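Local coordinates for esterase D (Lactobacillus rhamnosus, PDB 3DKR), which probably hydrolyses carboxylic esters, as a serine hydrolase of the alpha/beta-hydrolase fold, at residues T23-L28 with R43-S48; I117-V122 with I242-Q247; H132-G137 with G164-I169. All coordinates share one frame; numbering follows the deposited sequence.

Contact 1 (T23-L28 with R43-S48); sequences TGVVLL and RALQRS
Within 43-48, Leu45 alone touches strand 23-28, through CD1, which settles against Val25 and Leu27. At the start of 43-48, Arg43 turns along the outer side of the helix, where its NH1 donates to OE1 of Gln46 at 2.8 Å. The acceptor lies in the guanidinium plane, at its edge, and the N-H meets a lone pair of the amide oxygen in the carbonyl plane. Ala44 is buried, with its CA 3.5 Å above one face of the Arg47 guanidinium plane, offset toward the rim. Leu45 comes next and points at the sheet. Its CG is anti to the carbonyl carbon (chi1 -65°), and CD1 ends up 4.0 Å from Val25 CG1. CB and CG2 of Val25 are almost as near that methyl, so it rests on the whole branched end of the valine, the two side chains crossing at about a right angle. From further along the strand, Leu27 brings its CD1 to 4.2 Å from Leu45 CD1. The contact is purely apolar. Past Gln46, the acceptor of the Arg43 bond, the helix runs out, Ser48 being the first residue to leave helical angles. Alternation along the strand sends Val25 and Leu27 to this helix, while Val26 and Leu28 face helix 74-89 beneath the other side of the sheet. The pair belongs to a beta-alpha-beta crossover: strand 23-28, helix 39-47, then strand 51-54, which lies parallel beside the first and bonds to it through Gly51 and Tyr53. On the other flank strand 94-99 adds Phe98 against Val25, and helix 234-246 sends in Met245, whose side chain touches both Val25 and Leu45.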
ATOM      1  N   THR A  23       2.829  -0.310 -20.421  1.00 15.84           N
ATOM      2  CA  THR A  23       2.839   0.217 -19.061  1.00 15.51           C
ATOM      3  C   THR A  23       2.518  -0.863 -18.034  1.00 16.06           C
ATOM      4  O   THR A  23       1.593  -1.666 -18.230  1.00 16.18           O
ATOM      5  CB  THR A  23       1.841   1.368 -18.906  1.00 15.98           C
ATOM      6  OG1 THR A  23       2.219   2.464 -19.764  1.00 16.15           O
ATOM      7  CG2 THR A  23       1.816   1.866 -17.464  1.00 15.76           C
ATOM      8  N   GLY A  24       3.292  -0.870 -16.954  1.00 15.67           N
ATOM      9  CA  GLY A  24       3.094  -1.810 -15.855  1.00 15.31           C
ATOM     10  C   GLY A  24       2.892  -1.063 -14.562  1.00 15.15           C
ATOM     11  O   GLY A  24       3.391   0.060 -14.394  1.00 16.15           O
ATOM     12  N   VAL A  25       2.197  -1.701 -13.624  1.00 14.10           N
ATOM     13  CA  VAL A  25       1.857  -1.081 -12.346  1.00 14.11           C
ATOM     14  C   VAL A  25       2.200  -2.030 -11.209  1.00 14.77           C
ATOM     15  O   VAL A  25       1.803  -3.193 -11.238  1.00 14.56           O
ATOM     16  CB  VAL A  25       0.348  -0.763 -12.266  1.00 13.94           C
ATOM     17  CG1 VAL A  25       0.040  -0.001 -10.981  1.00 15.10           C
ATOM     18  CG2 VAL A  25      -0.075   0.059 -13.469  1.00 14.91           C
ATOM     19  N   VAL A  26       2.926  -1.524 -10.218  1.00 14.08           N
ATOM     20  CA  VAL A  26       3.206  -2.260  -8.992  1.00 14.16           C
ATOM     21  C   VAL A  26       2.195  -1.819  -7.935  1.00 14.23           C
ATOM     22  O   VAL A  26       2.015  -0.620  -7.700  1.00 14.44           O
ATOM     23  CB  VAL A  26       4.636  -2.001  -8.480  1.00 14.54           C
ATOM     24  CG1 VAL A  26       4.850  -2.661  -7.130  1.00 15.16           C
ATOM     25  CG2 VAL A  26       5.683  -2.475  -9.510  1.00 14.63           C
ATOM     26  N   LEU A  27       1.529  -2.799  -7.305  1.00 13.99           N
ATOM     27  CA  LEU A  27       0.530  -2.525  -6.258  1.00 13.63           C
ATOM     28  C   LEU A  27       0.996  -3.159  -4.954  1.00 14.24           C
ATOM     29  O   LEU A  27       1.225  -4.366  -4.908  1.00 14.25           O
ATOM     30  CB  LEU A  27      -0.847  -3.089  -6.629  1.00 13.55           C
ATOM     31  CG  LEU A  27      -1.472  -2.517  -7.901  1.00 13.26           C
ATOM     32  CD1 LEU A  27      -2.798  -3.213  -8.246  1.00 14.95           C
ATOM     33  CD2 LEU A  27      -1.704  -1.008  -7.832  1.00 14.02           C
ATOM     34  N   LEU A  28       1.168  -2.320  -3.927  1.00 14.38           N
ATOM     35  CA  LEU A  28       1.762  -2.721  -2.643  1.00 14.06           C
ATOM     36  C   LEU A  28       0.696  -2.730  -1.542  1.00 13.86           C
ATOM     37  O   LEU A  28       0.033  -1.726  -1.288  1.00 13.67           O
ATOM     38  CB  LEU A  28       2.922  -1.796  -2.281  1.00 14.30           C
ATOM     39  CG  LEU A  28       4.020  -1.754  -3.342  1.00 13.84           C
ATOM     40  CD1 LEU A  28       5.106  -0.748  -2.964  1.00 15.18           C
ATOM     41  CD2 LEU A  28       4.660  -3.147  -3.561  1.00 15.41           C
ATOM     42  N   ARG A  43      -7.437  -6.173 -11.578  1.00 14.68           N
ATOM     43  CA  ARG A  43      -8.297  -6.587 -12.679  1.00 14.99           C
ATOM     44  C   ARG A  43      -8.821  -5.389 -13.469  1.00 15.13           C
ATOM     45  O   ARG A  43      -8.884  -5.446 -14.699  1.00 15.71           O
ATOM     46  CB  ARG A  43      -9.444  -7.455 -12.160  1.00 15.52           C
ATOM     47  CG  ARG A  43      -8.987  -8.814 -11.720  1.00 15.25           C
ATOM     48  CD  ARG A  43      -8.551  -9.679 -12.900  1.00 16.58           C
ATOM     49  NE  ARG A  43      -8.686 -11.089 -12.591  1.00 15.68           N
ATOM     50  CZ  ARG A  43      -8.423 -12.087 -13.427  1.00 16.85           C
ATOM     51  NH1 ARG A  43      -7.951 -11.862 -14.658  1.00 16.08           N
ATOM     52  NH2 ARG A  43      -8.623 -13.339 -13.022  1.00 15.01           N
ATOM     53  N   ALA A  44      -9.184  -4.303 -12.788  1.00 15.22           N
ATOM     54  CA  ALA A  44      -9.585  -3.074 -13.481  1.00 15.56           C
ATOM     55  C   ALA A  44      -8.446  -2.581 -14.374  1.00 15.62           C
ATOM     56  O   ALA A  44      -8.645  -2.203 -15.523  1.00 16.13           O
ATOM     57  CB  ALA A  44      -9.994  -2.002 -12.492  1.00 16.33           C
ATOM     58  N   LEU A  45      -7.230  -2.615 -13.853  1.00 15.18           N
ATOM     59  CA  LEU A  45      -6.080  -2.183 -14.641  1.00 15.57           C
ATOM     60  C   LEU A  45      -5.868  -3.114 -15.820  1.00 15.77           C
ATOM     61  O   LEU A  45      -5.606  -2.658 -16.933  1.00 16.39           O
ATOM     62  CB  LEU A  45      -4.832  -2.096 -13.780  1.00 16.32           C
ATOM     63  CG  LEU A  45      -4.905  -1.040 -12.687  1.00 15.73           C
ATOM     64  CD1 LEU A  45      -3.677  -1.119 -11.799  1.00 17.28           C
ATOM     65  CD2 LEU A  45      -4.981   0.357 -13.304  1.00 18.92           C
ATOM     66  N   GLN A  46      -6.032  -4.412 -15.599  1.00 15.36           N
ATOM     67  CA  GLN A  46      -5.917  -5.386 -16.680  1.00 15.88           C
ATOM     68  C   GLN A  46      -6.938  -5.116 -17.796  1.00 16.37           C
ATOM     69  O   GLN A  46      -6.594  -5.194 -18.988  1.00 17.02           O
ATOM     70  CB  GLN A  46      -6.105  -6.796 -16.143  1.00 16.28           C
ATOM     71  CG  GLN A  46      -5.879  -7.881 -17.187  1.00 15.84           C
ATOM     72  CD  GLN A  46      -6.109  -9.263 -16.637  1.00 17.09           C
ATOM     73  OE1 GLN A  46      -7.132  -9.507 -15.995  1.00 17.52           O
ATOM     74  NE2 GLN A  46      -5.186 -10.180 -16.906  1.00 17.70           N
ATOM     75  N   ARG A  47      -8.175  -4.793 -17.426  1.00 16.68           N
ATOM     76  CA  ARG A  47      -9.218  -4.524 -18.436  1.00 17.13           C
ATOM     77  C   ARG A  47      -8.856  -3.310 -19.281  1.00 17.86           C
ATOM     78  O   ARG A  47      -9.312  -3.190 -20.423  1.00 18.70           O
ATOM     79  CB  ARG A  47     -10.602  -4.331 -17.825  1.00 17.58           C
ATOM     80  CG  ARG A  47     -11.137  -5.541 -17.089  1.00 18.06           C
ATOM     81  CD  ARG A  47     -12.630  -5.391 -16.823  1.00 19.26           C
ATOM     82  NE  ARG A  47     -12.947  -4.294 -15.908  1.00 20.11           N
ATOM     83  CZ  ARG A  47     -12.865  -4.371 -14.578  1.00 20.54           C
ATOM     84  NH1 ARG A  47     -12.460  -5.492 -13.980  1.00 18.76           N
ATOM     85  NH2 ARG A  47     -13.182  -3.309 -13.844  1.00 22.64           N
ATOM     86  N   SER A  48      -8.054  -2.396 -18.728  1.00 17.27           N
ATOM     87  CA  SER A  48      -7.615  -1.208 -19.491  1.00 17.45           C
ATOM     88  C   SER A  48      -6.237  -1.415 -20.136  1.00 17.47           C
ATOM     89  O   SER A  48      -5.635  -0.452 -20.654  1.00 18.66           O
ATOM     90  CB  SER A  48      -7.624   0.045 -18.608  1.00 18.18           C
ATOM     91  OG  SER A  48      -8.947   0.547 -18.424  1.00 20.12           O
TER

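Contact 2 (I117-V122 with I242-Q247)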
ATOM      1  N   ILE A 117      10.920   5.348 -12.477  1.00 17.23           N
ATOM      2  CA  ILE A 117       9.476   5.362 -12.184  1.00 16.57           C
ATOM      3  C   ILE A 117       8.773   6.615 -12.728  1.00 16.74           C
ATOM      4  O   ILE A 117       9.166   7.743 -12.433  1.00 16.87           O
ATOM      5  CB  ILE A 117       9.201   5.252 -10.665  1.00 16.89           C
ATOM      6  CG1 ILE A 117       9.888   4.014 -10.079  1.00 17.22           C
ATOM      7  CG2 ILE A 117       7.686   5.202 -10.409  1.00 16.75           C
ATOM      8  CD1 ILE A 117       9.931   3.982  -8.527  1.00 16.84           C
ATOM      9  N   THR A 118       7.720   6.420 -13.513  1.00 15.97           N
ATOM     10  CA  THR A 118       6.991   7.544 -14.113  1.00 16.25           C
ATOM     11  C   THR A 118       6.182   8.338 -13.097  1.00 16.41           C
ATOM     12  O   THR A 118       6.216   9.562 -13.108  1.00 16.88           O
ATOM     13  CB  THR A 118       6.059   7.037 -15.226  1.00 16.11           C
ATOM     14  OG1 THR A 118       6.869   6.536 -16.298  1.00 18.31           O
ATOM     15  CG2 THR A 118       5.131   8.124 -15.754  1.00 18.09           C
ATOM     16  N   ALA A 119       5.436   7.635 -12.242  1.00 16.11           N
ATOM     17  CA  ALA A 119       4.565   8.283 -11.277  1.00 15.93           C
ATOM     18  C   ALA A 119       4.052   7.225 -10.296  1.00 15.88           C
ATOM     19  O   ALA A 119       4.360   6.043 -10.436  1.00 15.82           O
ATOM     20  CB  ALA A 119       3.417   8.986 -11.977  1.00 16.12           C
ATOM     21  N   GLY A 120       3.301   7.646  -9.296  1.00 15.85           N
ATOM     22  CA  GLY A 120       2.852   6.689  -8.283  1.00 16.27           C
ATOM     23  C   GLY A 120       2.111   7.405  -7.197  1.00 15.99           C
ATOM     24  O   GLY A 120       1.727   8.554  -7.364  1.00 16.55           O
ATOM     25  N   GLY A 121       1.892   6.734  -6.074  1.00 15.31           N
ATOM     26  CA  GLY A 121       1.176   7.363  -4.975  1.00 15.05           C
ATOM     27  C   GLY A 121       0.533   6.374  -4.027  1.00 14.86           C
ATOM     28  O   GLY A 121       0.968   5.224  -3.918  1.00 14.48           O
ATOM     29  N   VAL A 122      -0.499   6.836  -3.335  1.00 14.56           N
ATOM     30  CA  VAL A 122      -1.081   6.094  -2.240  1.00 14.63           C
ATOM     31  C   VAL A 122      -2.597   6.036  -2.341  1.00 15.07           C
ATOM     32  O   VAL A 122      -3.240   6.940  -2.881  1.00 15.10           O
ATOM     33  CB  VAL A 122      -0.675   6.683  -0.879  1.00 14.74           C
ATOM     34  CG1 VAL A 122       0.863   6.859  -0.797  1.00 15.82           C
ATOM     35  CG2 VAL A 122      -1.385   8.013  -0.633  1.00 14.77           C
ATOM     36  N   ILE A 242      -6.792   5.289 -13.154  1.00 17.81           N
ATOM     37  CA  ILE A 242      -6.621   5.125 -14.588  1.00 18.42           C
ATOM     38  C   ILE A 242      -6.532   6.493 -15.261  1.00 18.62           C
ATOM     39  O   ILE A 242      -5.664   6.704 -16.098  1.00 18.68           O
ATOM     40  CB  ILE A 242      -7.730   4.222 -15.157  1.00 18.89           C
ATOM     41  CG1 ILE A 242      -7.521   2.794 -14.645  1.00 18.94           C
ATOM     42  CG2 ILE A 242      -7.705   4.236 -16.682  1.00 19.92           C
ATOM     43  CD1 ILE A 242      -8.657   1.830 -14.947  1.00 21.12           C
ATOM     44  N   ALA A 243      -7.383   7.432 -14.855  1.00 18.20           N
ATOM     45  CA  ALA A 243      -7.290   8.805 -15.391  1.00 18.74           C
ATOM     46  C   ALA A 243      -5.913   9.427 -15.127  1.00 19.07           C
ATOM     47  O   ALA A 243      -5.317  10.089 -15.993  1.00 19.13           O
ATOM     48  CB  ALA A 243      -8.375   9.671 -14.808  1.00 19.26           C
ATOM     49  N   PHE A 244      -5.397   9.201 -13.922  1.00 18.78           N
ATOM     50  CA  PHE A 244      -4.086   9.697 -13.513  1.00 19.28           C
ATOM     51  C   PHE A 244      -2.978   9.172 -14.412  1.00 19.70           C
ATOM     52  O   PHE A 244      -2.108   9.926 -14.869  1.00 19.41           O
ATOM     53  CB  PHE A 244      -3.859   9.314 -12.041  1.00 19.13           C
ATOM     54  CG  PHE A 244      -2.484   9.595 -11.526  1.00 18.54           C
ATOM     55  CD1 PHE A 244      -2.123  10.878 -11.091  1.00 19.51           C
ATOM     56  CD2 PHE A 244      -1.553   8.575 -11.406  1.00 17.97           C
ATOM     57  CE1 PHE A 244      -0.864  11.118 -10.586  1.00 18.40           C
ATOM     58  CE2 PHE A 244      -0.279   8.824 -10.907  1.00 18.11           C
ATOM     59  CZ  PHE A 244       0.061  10.083 -10.493  1.00 19.60           C
ATOM     60  N   MET A 245      -3.013   7.864 -14.673  1.00 20.07           N
ATOM     61  CA  MET A 245      -2.032   7.249 -15.543  1.00 21.10           C
ATOM     62  C   MET A 245      -2.175   7.726 -16.984  1.00 21.16           C
ATOM     63  O   MET A 245      -1.182   7.987 -17.658  1.00 20.83           O
ATOM     64  CB  MET A 245      -2.142   5.732 -15.445  1.00 21.42           C
ATOM     65  CG  MET A 245      -1.626   5.258 -14.099  1.00 21.22           C
ATOM     66  SD  MET A 245      -1.261   3.498 -14.049  1.00 24.51           S
ATOM     67  CE  MET A 245      -2.916   3.041 -13.962  1.00 15.42           C
ATOM     68  N   GLN A 246      -3.408   7.893 -17.430  1.00 21.92           N
ATOM     69  CA  GLN A 246      -3.644   8.286 -18.822  1.00 23.10           C
ATOM     70  C   GLN A 246      -3.172   9.702 -19.117  1.00 23.81           C
ATOM     71  O   GLN A 246      -2.857  10.031 -20.266  1.00 23.77           O
ATOM     72  CB  GLN A 246      -5.118   8.115 -19.168  1.00 23.42           C
ATOM     73  CG  GLN A 246      -5.496   6.686 -19.451  1.00 25.40           C
ATOM     74  CD  GLN A 246      -4.885   6.192 -20.752  1.00 28.43           C
ATOM     75  OE1 GLN A 246      -3.711   5.828 -20.801  1.00 29.89           O
ATOM     76  NE2 GLN A 246      -5.673   6.217 -21.825  1.00 31.26           N
ATOM     77  N   GLN A 247      -3.119  10.539 -18.088  1.00 24.66           N
ATOM     78  CA  GLN A 247      -2.521  11.874 -18.214  1.00 26.66           C
ATOM     79  C   GLN A 247      -1.054  11.863 -18.644  1.00 27.47           C
ATOM     80  O   GLN A 247      -0.559  12.866 -19.164  1.00 28.29           O
ATOM     81  CB  GLN A 247      -2.678  12.644 -16.905  1.00 27.08           C
ATOM     82  CG  GLN A 247      -4.085  13.133 -16.677  1.00 30.28           C
ATOM     83  CD  GLN A 247      -4.461  14.263 -17.627  1.00 34.97           C
ATOM     84  OE1 GLN A 247      -3.682  15.200 -17.826  1.00 39.53           O
ATOM     85  NE2 GLN A 247      -5.658  14.177 -18.221  1.00 37.83           N
TER
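The backbone bond from Gln246 N to Ile242 O, 2.9 Å, spans the helical turn that holds Phe244, whose ring reaches across to Ala119 and Gly120. CG of Phe244 is anti to the backbone N (chi1 172°), which sends the ring outward from the helix so that its far end makes the touch. CZ stands 3.8 Å from Ala119 CB, with CE2 at nearly the same distance, so the methyl lies against the CE2-CZ side of the ring, at an oblique approach. The same CZ lies 3.9 Å from Gly120 O, again obliquely. Gly121 follows with backbone angles (phi 157°, psi -156°) at which a CB would jam against the carbonyl O of Gly120, which by itself calls for glycine. Phe188 of strand 187-192 meets the Phe244 ring in a T-shaped stack. Strand 119-122 is an inner strand of the alpha/beta-hydrolase sheet, between strands 94-99 and 187-192 and parallel to both: Ala119 and Gly121 bond to strand 94-99, and Gly120 to Phe188 on the other side. Helix 234-246 lies over this part of the sheet beside helix 39-47, which Ile242 and Met245 touch at Leu45.

Contact 3 (H132-G137 with G164-I169); sequences HHLVPG and GQLAAI. With ACT (acetate ion), chain C.
Leu166 has by far the most surface buried here, its two methyls dividing the partners between them: CD2 lies 3.9 Å from Leu134 CD1, while CD1 comes to 3.6 Å from Val135 CG2. With CG anti to the carbonyl carbon (chi1 -73°), the fork of Leu166 is directed from helix 155-178 into the start of helix 134-149. Leu134 crosses Leu166 obliquely. CE1 of His132 stands 4.4 Å from Leu166 CD1, which approaches the ring at a slant. The same methyl, Leu166 CD1, is 4.0 Å from OXT of an acetate ion, probably from the crystallisation liquor, that sits at the beginning of helix 134-149. Both helices fall in the chain between strand 119-122 and strand 187-192, the place where alpha/beta hydrolases commonly insert a cap over the active site, so both probably belong to such a cap, and they pack together here. OXT of the acetate takes two bonds: an almost straight one (170°) from His132 ND1 at 2.7 Å, lying at the edge of the ring and in its plane, and another from Leu134 N at 2.8 Å. The other oxygen, O, accepts from Val135 N at 2.8 Å, so each end of the carboxylate is fixed. Backbone N-H groups at a helix start would be expected to suit such an anion. His132 holds CG between its backbone N and carbonyl carbon, which aims ND1 at the acetate while NE2 bonds to Asp170 OD1 of helix 155-178; two carboxylates at its edges would probably favour a protonated imidazole. With a phenylalanine here, which has no ring nitrogen to donate, Asp170 OD1 is likely to be left without this mate and the acetate to be held less firmly, OXT keeping just the Leu134 N-H of its two donors. Ile127 touches the side chains of both His132 and Leu134.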
ATOM      1  N   HIS A 132      -2.752   6.551  14.054  1.00 18.27           N
ATOM      2  CA  HIS A 132      -3.401   5.322  13.632  1.00 18.61           C
ATOM      3  C   HIS A 132      -4.114   4.593  14.758  1.00 19.54           C
ATOM      4  O   HIS A 132      -3.768   4.720  15.943  1.00 19.89           O
ATOM      5  CB  HIS A 132      -2.418   4.376  12.912  1.00 18.47           C
ATOM      6  CG  HIS A 132      -1.063   4.276  13.539  1.00 18.25           C
ATOM      7  ND1 HIS A 132      -0.812   3.520  14.666  1.00 18.95           N
ATOM      8  CD2 HIS A 132       0.127   4.805  13.169  1.00 18.56           C
ATOM      9  CE1 HIS A 132       0.474   3.598  14.966  1.00 19.20           C
ATOM     10  NE2 HIS A 132       1.067   4.371  14.072  1.00 18.23           N
ATOM     11  N   HIS A 133      -5.136   3.846  14.359  1.00 20.03           N
ATOM     12  CA  HIS A 133      -5.853   2.918  15.221  1.00 21.32           C
ATOM     13  C   HIS A 133      -5.700   1.515  14.624  1.00 21.66           C
ATOM     14  O   HIS A 133      -6.683   0.917  14.199  1.00 22.36           O
ATOM     15  CB  HIS A 133      -7.332   3.294  15.276  1.00 22.00           C
ATOM     16  CG  HIS A 133      -7.609   4.599  15.951  1.00 24.74           C
ATOM     17  ND1 HIS A 133      -7.299   5.813  15.383  1.00 27.24           N
ATOM     18  CD2 HIS A 133      -8.215   4.880  17.131  1.00 28.70           C
ATOM     19  CE1 HIS A 133      -7.679   6.788  16.194  1.00 27.97           C
ATOM     20  NE2 HIS A 133      -8.233   6.248  17.263  1.00 26.99           N
ATOM     21  N   LEU A 134      -4.467   1.011  14.586  1.00 20.91           N
ATOM     22  CA  LEU A 134      -4.164  -0.294  13.984  1.00 21.36           C
ATOM     23  C   LEU A 134      -4.169  -1.440  14.990  1.00 21.67           C
ATOM     24  O   LEU A 134      -4.217  -2.610  14.593  1.00 22.61           O
ATOM     25  CB  LEU A 134      -2.812  -0.245  13.271  1.00 20.81           C
ATOM     26  CG  LEU A 134      -2.888   0.484  11.933  1.00 21.07           C
ATOM     27  CD1 LEU A 134      -1.482   0.850  11.490  1.00 21.36           C
ATOM     28  CD2 LEU A 134      -3.577  -0.369  10.852  1.00 20.28           C
ATOM     29  N   VAL A 135      -4.125  -1.125  16.285  1.00 21.11           N
ATOM     30  CA  VAL A 135      -4.029  -2.184  17.287  1.00 21.19           C
ATOM     31  C   VAL A 135      -5.338  -2.963  17.407  1.00 21.40           C
ATOM     32  O   VAL A 135      -5.326  -4.187  17.335  1.00 21.43           O
ATOM     33  CB  VAL A 135      -3.561  -1.672  18.659  1.00 20.74           C
ATOM     34  CG1 VAL A 135      -3.714  -2.765  19.700  1.00 21.95           C
ATOM     35  CG2 VAL A 135      -2.100  -1.221  18.580  1.00 22.07           C
ATOM     36  N   PRO A 136      -6.475  -2.274  17.573  1.00 21.91           N
ATOM     37  CA  PRO A 136      -7.719  -3.052  17.590  1.00 22.39           C
ATOM     38  C   PRO A 136      -7.950  -3.819  16.286  1.00 22.76           C
ATOM     39  O   PRO A 136      -8.400  -4.972  16.312  1.00 23.49           O
ATOM     40  CB  PRO A 136      -8.800  -1.989  17.813  1.00 22.76           C
ATOM     41  CG  PRO A 136      -8.078  -0.843  18.402  1.00 23.66           C
ATOM     42  CD  PRO A 136      -6.732  -0.839  17.759  1.00 22.78           C
ATOM     43  N   GLY A 137      -7.609  -3.189  15.165  1.00 23.03           N
ATOM     44  CA  GLY A 137      -7.692  -3.860  13.873  1.00 22.72           C
ATOM     45  C   GLY A 137      -6.869  -5.137  13.817  1.00 22.46           C
ATOM     46  O   GLY A 137      -7.343  -6.170  13.339  1.00 22.59           O
ATOM     47  N   GLY A 164       6.039  -2.825  19.213  1.00 18.59           N
ATOM     48  CA  GLY A 164       7.391  -2.681  18.705  1.00 18.63           C
ATOM     49  C   GLY A 164       7.418  -2.625  17.183  1.00 18.35           C
ATOM     50  O   GLY A 164       8.185  -1.850  16.607  1.00 18.81           O
ATOM     51  N   GLN A 165       6.582  -3.434  16.532  1.00 18.11           N
ATOM     52  CA  GLN A 165       6.536  -3.401  15.065  1.00 17.39           C
ATOM     53  C   GLN A 165       5.877  -2.122  14.570  1.00 17.43           C
ATOM     54  O   GLN A 165       6.355  -1.535  13.603  1.00 16.29           O
ATOM     55  CB  GLN A 165       5.862  -4.621  14.451  1.00 17.51           C
ATOM     56  CG  GLN A 165       5.978  -4.620  12.928  1.00 16.80           C
ATOM     57  CD  GLN A 165       5.598  -5.950  12.337  1.00 16.08           C
ATOM     58  OE1 GLN A 165       4.428  -6.272  12.255  1.00 17.79           O
ATOM     59  NE2 GLN A 165       6.600  -6.747  11.962  1.00 17.23           N
ATOM     60  N   LEU A 166       4.794  -1.684  15.212  1.00 17.47           N
ATOM     61  CA  LEU A 166       4.197  -0.397  14.842  1.00 17.67           C
ATOM     62  C   LEU A 166       5.217   0.722  15.008  1.00 17.67           C
ATOM     63  O   LEU A 166       5.294   1.625  14.169  1.00 17.23           O
ATOM     64  CB  LEU A 166       2.930  -0.098  15.646  1.00 19.01           C
ATOM     65  CG  LEU A 166       1.725  -0.938  15.228  1.00 19.00           C
ATOM     66  CD1 LEU A 166       0.525  -0.687  16.136  1.00 19.49           C
ATOM     67  CD2 LEU A 166       1.336  -0.697  13.758  1.00 22.05           C
ATOM     68  N   ALA A 167       6.009   0.668  16.080  1.00 16.98           N
ATOM     69  CA  ALA A 167       7.071   1.665  16.281  1.00 17.36           C
ATOM     70  C   ALA A 167       8.057   1.623  15.121  1.00 16.83           C
ATOM     71  O   ALA A 167       8.483   2.665  14.638  1.00 17.51           O
ATOM     72  CB  ALA A 167       7.807   1.407  17.603  1.00 17.92           C
ATOM     73  N   ALA A 168       8.414   0.424  14.666  1.00 16.09           N
ATOM     74  CA  ALA A 168       9.360   0.271  13.566  1.00 16.12           C
ATOM     75  C   ALA A 168       8.795   0.866  12.279  1.00 15.36           C
ATOM     76  O   ALA A 168       9.510   1.520  11.515  1.00 16.78           O
ATOM     77  CB  ALA A 168       9.683  -1.195  13.350  1.00 16.43           C
ATOM     78  N   ILE A 169       7.522   0.597  12.031  1.00 15.61           N
ATOM     79  CA  ILE A 169       6.836   1.174  10.865  1.00 15.69           C
ATOM     80  C   ILE A 169       6.784   2.694  10.942  1.00 15.93           C
ATOM     81  O   ILE A 169       7.159   3.399   9.986  1.00 15.65           O
ATOM     82  CB  ILE A 169       5.414   0.606  10.708  1.00 15.86           C
ATOM     83  CG1 ILE A 169       5.474  -0.897  10.449  1.00 15.97           C
ATOM     84  CG2 ILE A 169       4.702   1.297   9.547  1.00 16.77           C
ATOM     85  CD1 ILE A 169       4.122  -1.603  10.631  1.00 15.78           C
TER
HETATM   86  C   ACT C 246      -2.898   2.091  17.342  1.00 20.35           C
HETATM   87  O   ACT C 246      -3.872   1.362  17.612  1.00 20.26           O
HETATM   88  OXT ACT C 246      -2.420   1.968  16.193  1.00 18.86           O
HETATM   89  CH3 ACT C 246      -2.317   3.043  18.347  1.00 20.61           C

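Contacts 1 and 2 lie on one side of the central sheet, their centres about 11 Å apart, and they touch directly: Met245 CE meets Leu45 CD2 at 3.4 Å, and Met245 SD lies 3.7 Å from Val25 CG2, so Met245 of helix 234-246 ties contact 2 to both segments of contact 1. Contact 3 stands apart, its centre about 29 Å from each of the others and its nearest atoms about 12 Å away, across the chain's centre. It is the one near the predicted catalytic residues: the side chain of Leu134 is about 6 Å from those of Ser101 and His226, and about 4 Å from a second acetate. Contacts 1 and 2 lie away from that site.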